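Local structure of DNA topoisomerase 2-associated protein PAT1 (Saccharomyces cerevisiae, 5LMG) at residues L84-S89 with N94-M99; K48-E53 with S89-N94. The protein activates mRNA decapping and represses translation, its C-terminal domain directly binding the decapping enzyme Dcp2 and the exonuclease Xrn1. The protein carries 2 engineered substitutions. All coordinates share one frame; numbering follows the deposited sequence.

Contact 1: residues L84-S89 with N94-M99; sequences LHIDDS and NPFISM
The amide nitrogen ND2 of Asn94 is shared by three backbone carbonyls of the loop 84-89, which curls around it. Asn94 ND2 donates to His85 O at 3.0 Å, in the carbonyl plane and at a C=O...N angle of 150°, although this oxygen is tilted out of the amide plane of Asn94. Two weak, bent bonds complete the grip, one to Ile86 O and one from Asn94 ND2 to Asp88 O at 2.8 Å. The other end of the amide faces its own chain: Asn94 OD1 accepts from Phe96 N at 3.0 Å, the donor lying above the carbonyl plane. The anti torsion of CG to the backbone N (chi1 -178°) places the amide beside the residue's own carbonyl carbon, and from there ND2 bonds to the loop and OD1 to the helix N-H. The backbone of the cap residue has its own anchor, as Asn94 N donates to Glu131 OE1.

Apolar contacts flank this polar core. Ile86 and Phe96 run side by side, and Ile86 CD1 sits over one face of the Phe96 ring, 4.1 Å from its centroid, in a CH-pi contact. Leu84 O lies at the edge of that ring and meets Phe96 CB at 3.4 Å; the bend at chi3 (-80°) turns Met99 CE to Leu84 O, also at 3.4 Å. Elsewhere, His85 CB packs on Pro95 CB at 3.9 Å, and Asp88 crosses Pro95 at about a right angle, with OD1 beside CD. Ile124 of helix 118-130 packs against both Ile86 and Phe96, while Leu54 of helix 48-70 touches His85 and Pro95.

Such an asparagine illustrates the side-chain N-cap, here of helix 95-99, extended to organise the preceding loop.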
loop_
_atom_site.group_PDB
_atom_site.type_symbol
_atom_site.label_atom_id
_atom_site.label_comp_id
_atom_site.label_asym_id
_atom_site.label_seq_id
_atom_site.Cartn_x
_atom_site.Cartn_y
_atom_site.Cartn_z
ATOM N N LEU A 84 7.962 -3.951 24.550
ATOM C CA LEU A 84 7.739 -4.125 23.107
ATOM C C LEU A 84 8.636 -5.189 22.435
ATOM O O LEU A 84 8.278 -5.692 21.365
ATOM C CB LEU A 84 7.859 -2.786 22.355
ATOM C CG LEU A 84 6.821 -1.692 22.611
ATOM C CD1 LEU A 84 7.200 -0.426 21.869
ATOM C CD2 LEU A 84 5.427 -2.121 22.172
ATOM N N HIS A 85 9.805 -5.501 23.045
ATOM C CA HIS A 85 10.787 -6.505 22.590
ATOM C C HIS A 85 11.304 -6.288 21.159
ATOM O O HIS A 85 11.440 -7.260 20.413
ATOM C CB HIS A 85 10.219 -7.936 22.759
ATOM C CG HIS A 85 9.992 -8.333 24.180
ATOM N ND1 HIS A 85 8.939 -7.822 24.912
ATOM C CD2 HIS A 85 10.687 -9.198 24.954
ATOM C CE1 HIS A 85 9.029 -8.380 26.109
ATOM N NE2 HIS A 85 10.067 -9.216 26.181
ATOM N N ILE A 86 11.580 -5.026 20.771
ATOM C CA ILE A 86 12.077 -4.703 19.426
ATOM C C ILE A 86 13.537 -5.177 19.240
ATOM O O ILE A 86 13.847 -5.777 18.206
ATOM C CB ILE A 86 11.846 -3.203 19.062
ATOM C CG1 ILE A 86 10.479 -3.025 18.389
ATOM C CG2 ILE A 86 12.948 -2.614 18.157
ATOM C CD1 ILE A 86 9.510 -2.383 19.217
ATOM N N ASP A 87 14.408 -4.942 20.248
ATOM C CA ASP A 87 15.824 -5.342 20.217
ATOM C C ASP A 87 16.045 -6.827 20.591
ATOM O O ASP A 87 17.192 -7.288 20.656
ATOM C CB ASP A 87 16.683 -4.397 21.083
ATOM C CG ASP A 87 16.791 -2.978 20.545
ATOM O OD1 ASP A 87 17.117 -2.817 19.346
ATOM O OD2 ASP A 87 16.596 -2.028 21.335
ATOM N N ASP A 88 14.942 -7.573 20.800
ATOM C CA ASP A 88 14.932 -8.995 21.137
ATOM C C ASP A 88 15.123 -9.854 19.863
ATOM O O ASP A 88 14.244 -9.893 18.994
ATOM C CB ASP A 88 13.623 -9.339 21.874
ATOM C CG ASP A 88 13.539 -10.745 22.423
ATOM O OD1 ASP A 88 13.265 -11.674 21.635
ATOM O OD2 ASP A 88 13.671 -10.908 23.654
ATOM N N SER A 89 16.287 -10.524 19.755
ATOM C CA SER A 89 16.641 -11.394 18.625
ATOM C C SER A 89 16.558 -12.881 19.024
ATOM O O SER A 89 16.979 -13.756 18.262
ATOM C CB SER A 89 18.036 -11.048 18.105
ATOM O OG SER A 89 18.158 -9.679 17.756
ATOM N N ASN A 94 10.299 -11.868 15.543
ATOM C CA ASN A 94 10.349 -10.897 16.644
ATOM C C ASN A 94 8.985 -10.755 17.380
ATOM O O ASN A 94 7.949 -10.665 16.710
ATOM C CB ASN A 94 10.867 -9.546 16.121
ATOM C CG ASN A 94 11.010 -8.479 17.172
ATOM O OD1 ASN A 94 10.076 -7.728 17.446
ATOM N ND2 ASN A 94 12.189 -8.369 17.764
ATOM N N PRO A 95 8.957 -10.760 18.742
ATOM C CA PRO A 95 7.665 -10.643 19.459
ATOM C C PRO A 95 6.800 -9.434 19.081
ATOM O O PRO A 95 5.574 -9.544 19.133
ATOM C CB PRO A 95 8.073 -10.620 20.935
ATOM C CG PRO A 95 9.396 -11.320 20.970
ATOM C CD PRO A 95 10.078 -10.897 19.695
ATOM N N PHE A 96 7.426 -8.299 18.679
ATOM C CA PHE A 96 6.690 -7.108 18.247
ATOM C C PHE A 96 5.901 -7.394 16.956
ATOM O O PHE A 96 4.747 -6.981 16.851
ATOM C CB PHE A 96 7.609 -5.883 18.086
ATOM C CG PHE A 96 6.895 -4.648 17.593
ATOM C CD1 PHE A 96 6.132 -3.871 18.462
ATOM C CD2 PHE A 96 6.969 -4.268 16.257
ATOM C CE1 PHE A 96 5.459 -2.738 18.006
ATOM C CE2 PHE A 96 6.298 -3.131 15.799
ATOM C CZ PHE A 96 5.550 -2.371 16.679
ATOM N N ILE A 97 6.530 -8.105 15.992
ATOM C CA ILE A 97 5.933 -8.501 14.714
ATOM C C ILE A 97 4.704 -9.385 14.964
ATOM O O ILE A 97 3.669 -9.163 14.341
ATOM C CB ILE A 97 6.983 -9.137 13.743
ATOM C CG1 ILE A 97 8.071 -8.113 13.317
ATOM C CG2 ILE A 97 6.347 -9.834 12.518
ATOM C CD1 ILE A 97 7.614 -6.938 12.368
ATOM N N SER A 98 4.806 -10.341 15.901
ATOM C CA SER A 98 3.678 -11.214 16.258
ATOM C C SER A 98 2.537 -10.471 16.956
ATOM O O SER A 98 1.375 -10.811 16.717
ATOM C CB SER A 98 4.147 -12.398 17.088
ATOM O OG SER A 98 4.669 -13.389 16.219
ATOM N N MET A 99 2.858 -9.426 17.769
ATOM C CA MET A 99 1.865 -8.588 18.464
ATOM C C MET A 99 0.954 -7.873 17.452
ATOM O O MET A 99 -0.223 -7.634 17.735
ATOM C CB MET A 99 2.542 -7.578 19.411
ATOM C CG MET A 99 2.964 -8.197 20.739
ATOM S SD MET A 99 3.325 -7.014 22.080
ATOM C CE MET A 99 4.969 -6.521 21.640
#

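Contact 2: residues K48-E53 with S89-N94; sequences KKFILE and SSYDVN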
loop_
_atom_site.group_PDB
_atom_site.type_symbol
_atom_site.label_atom_id
_atom_site.label_comp_id
_atom_site.label_asym_id
_atom_site.label_seq_id
_atom_site.Cartn_x
_atom_site.Cartn_y
_atom_site.Cartn_z
ATOM N N LYS A 48 0.918 -18.164 21.355
ATOM C CA LYS A 48 -0.270 -17.311 21.482
ATOM C C LYS A 48 -0.451 -16.701 22.874
ATOM O O LYS A 48 -0.707 -15.500 22.968
ATOM C CB LYS A 48 -1.540 -18.063 21.040
ATOM C CG LYS A 48 -2.751 -17.159 20.829
ATOM C CD LYS A 48 -3.974 -17.945 20.405
ATOM C CE LYS A 48 -5.148 -17.037 20.154
ATOM N NZ LYS A 48 -6.311 -17.787 19.619
ATOM N N LYS A 49 -0.326 -17.518 23.942
ATOM C CA LYS A 49 -0.490 -17.055 25.326
ATOM C C LYS A 49 0.603 -16.069 25.761
ATOM O O LYS A 49 0.325 -15.163 26.551
ATOM C CB LYS A 49 -0.619 -18.233 26.306
ATOM C CG LYS A 49 -1.999 -18.876 26.273
ATOM C CD LYS A 49 -2.113 -20.071 27.204
ATOM C CE LYS A 49 -3.402 -20.821 26.972
ATOM N NZ LYS A 49 -3.552 -21.972 27.901
ATOM N N PHE A 50 1.826 -16.227 25.221
ATOM C CA PHE A 50 2.957 -15.348 25.519
ATOM C C PHE A 50 2.773 -13.968 24.856
ATOM O O PHE A 50 2.994 -12.949 25.509
ATOM C CB PHE A 50 4.287 -16.014 25.106
ATOM C CG PHE A 50 5.494 -15.103 25.088
ATOM C CD1 PHE A 50 6.038 -14.616 26.272
ATOM C CD2 PHE A 50 6.092 -14.739 23.888
ATOM C CE1 PHE A 50 7.149 -13.768 26.254
ATOM C CE2 PHE A 50 7.202 -13.891 23.870
ATOM C CZ PHE A 50 7.724 -13.412 25.053
ATOM N N ILE A 51 2.346 -13.947 23.573
ATOM C CA ILE A 51 2.111 -12.718 22.807
ATOM C C ILE A 51 0.908 -11.935 23.400
ATOM O O ILE A 51 1.021 -10.720 23.616
ATOM C CB ILE A 51 2.015 -12.996 21.272
ATOM C CG1 ILE A 51 3.344 -13.596 20.696
ATOM C CG2 ILE A 51 1.569 -11.764 20.480
ATOM C CD1 ILE A 51 4.679 -12.754 20.848
ATOM N N LEU A 52 -0.197 -12.647 23.734
ATOM C CA LEU A 52 -1.382 -12.042 24.359
ATOM C C LEU A 52 -1.044 -11.426 25.715
ATOM O O LEU A 52 -1.582 -10.368 26.050
ATOM C CB LEU A 52 -2.558 -13.029 24.462
ATOM C CG LEU A 52 -3.231 -13.422 23.134
ATOM C CD1 LEU A 52 -4.224 -14.541 23.343
ATOM C CD2 LEU A 52 -3.902 -12.233 22.458
ATOM N N GLU A 53 -0.089 -12.047 26.453
ATOM C CA GLU A 53 0.412 -11.552 27.735
ATOM C C GLU A 53 1.234 -10.282 27.504
ATOM O O GLU A 53 1.095 -9.327 28.271
ATOM C CB GLU A 53 1.255 -12.624 28.451
ATOM C CG GLU A 53 1.630 -12.266 29.880
ATOM C CD GLU A 53 2.759 -13.077 30.493
ATOM O OE1 GLU A 53 3.858 -13.129 29.892
ATOM O OE2 GLU A 53 2.559 -13.617 31.606
ATOM N N SER A 89 16.287 -10.524 19.755
ATOM C CA SER A 89 16.641 -11.394 18.625
ATOM C C SER A 89 16.558 -12.881 19.024
ATOM O O SER A 89 16.979 -13.756 18.262
ATOM C CB SER A 89 18.036 -11.048 18.105
ATOM O OG SER A 89 18.158 -9.679 17.756
ATOM N N SER A 90 15.971 -13.153 20.208
ATOM C CA SER A 90 15.800 -14.475 20.818
ATOM C C SER A 90 14.905 -15.451 20.042
ATOM O O SER A 90 15.045 -16.667 20.211
ATOM C CB SER A 90 15.282 -14.328 22.247
ATOM O OG SER A 90 16.156 -13.532 23.031
ATOM N N TYR A 91 13.980 -14.924 19.216
ATOM C CA TYR A 91 13.014 -15.727 18.461
ATOM C C TYR A 91 13.177 -15.596 16.943
ATOM O O TYR A 91 13.693 -14.582 16.464
ATOM C CB TYR A 91 11.577 -15.346 18.872
ATOM C CG TYR A 91 11.295 -15.455 20.357
ATOM C CD1 TYR A 91 11.489 -14.369 21.205
ATOM C CD2 TYR A 91 10.794 -16.632 20.907
ATOM C CE1 TYR A 91 11.213 -14.457 22.571
ATOM C CE2 TYR A 91 10.504 -16.728 22.269
ATOM C CZ TYR A 91 10.717 -15.638 23.098
ATOM O OH TYR A 91 10.433 -15.729 24.442
ATOM N N ASP A 92 12.704 -16.622 16.193
ATOM C CA ASP A 92 12.719 -16.668 14.722
ATOM C C ASP A 92 11.916 -15.503 14.116
ATOM O O ASP A 92 12.326 -14.934 13.102
ATOM C CB ASP A 92 12.194 -18.021 14.214
ATOM C CG ASP A 92 13.117 -19.192 14.518
ATOM O OD1 ASP A 92 14.207 -19.266 13.900
ATOM O OD2 ASP A 92 12.737 -20.048 15.349
ATOM N N VAL A 93 10.784 -15.146 14.762
ATOM C CA VAL A 93 9.914 -14.020 14.415
ATOM C C VAL A 93 9.859 -13.133 15.673
ATOM O O VAL A 93 9.475 -13.606 16.747
ATOM C CB VAL A 93 8.500 -14.465 13.935
ATOM C CG1 VAL A 93 7.582 -13.260 13.726
ATOM C CG2 VAL A 93 8.585 -15.295 12.656
ATOM N N ASN A 94 10.299 -11.868 15.543
ATOM C CA ASN A 94 10.349 -10.897 16.644
ATOM C C ASN A 94 8.985 -10.755 17.380
ATOM O O ASN A 94 7.949 -10.665 16.710
ATOM C CB ASN A 94 10.867 -9.546 16.121
ATOM C CG ASN A 94 11.010 -8.479 17.172
ATOM O OD1 ASN A 94 10.076 -7.728 17.446
ATOM N ND2 ASN A 94 12.189 -8.369 17.764
#
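Phe50 brings the outer end of its ring, CZ and CE2, against the phenol end of Tyr91. The closest approach is 3.6 Å, from Phe50 CZ to Tyr91 OH, and Phe50 CE2 lies 4.0 Å from Tyr91 CZ. The two side chains reach for one another from opposite directions, one from the first turn of helix 48-70 and the other from the loop 89-94. The planes are inclined at 35° and the centroids of the Phe50 and Tyr91 rings are 5.7 Å apart, an oblique pairing that is neither a stack nor an edge-to-face contact.

On the helix side, Phe50 has CG anti to the backbone N (chi1 168°), which sends the ring off the helix toward the loop. No hydrogen bond crosses the gap, and the contact rests on dispersion between ring carbons, with the hydroxyl oxygen lying against ring CH groups. It is small, burying 85 Å² in all, and both rings remain partly exposed.

The loop has other anchors close by: Val93 makes backbone hydrogen bonds with Lys44, just ahead of the helix, and its side chain touches Ser98. What results is a surface aromatic pair bridging a long helix and a connecting loop in a predominantly helical domain.

Overall arrangement
Contacts 1 and 2 share the loop between helices 78-82 and 95-99, and their centres are about 7 Å apart. Contact 1 is mostly buried and combines amide-to-carbonyl bonding with apolar packing; contact 2 is a surface meeting of two aromatic side chains without a hydrogen bond. Their segments alternate along the chain. Helix 48-70 serves both: beyond Phe50, its Leu54 touches His85 and Pro95, and its Ile55 touches Met99. Ile51, next to Phe50 in sequence, joins the two sites: Ile51 CD1 packs 3.7 Å from Pro95 O. The loop is tied to Asn94 by amide-to-carbonyl bonds in the buried contact, and merely touched by an aromatic ring at the surface.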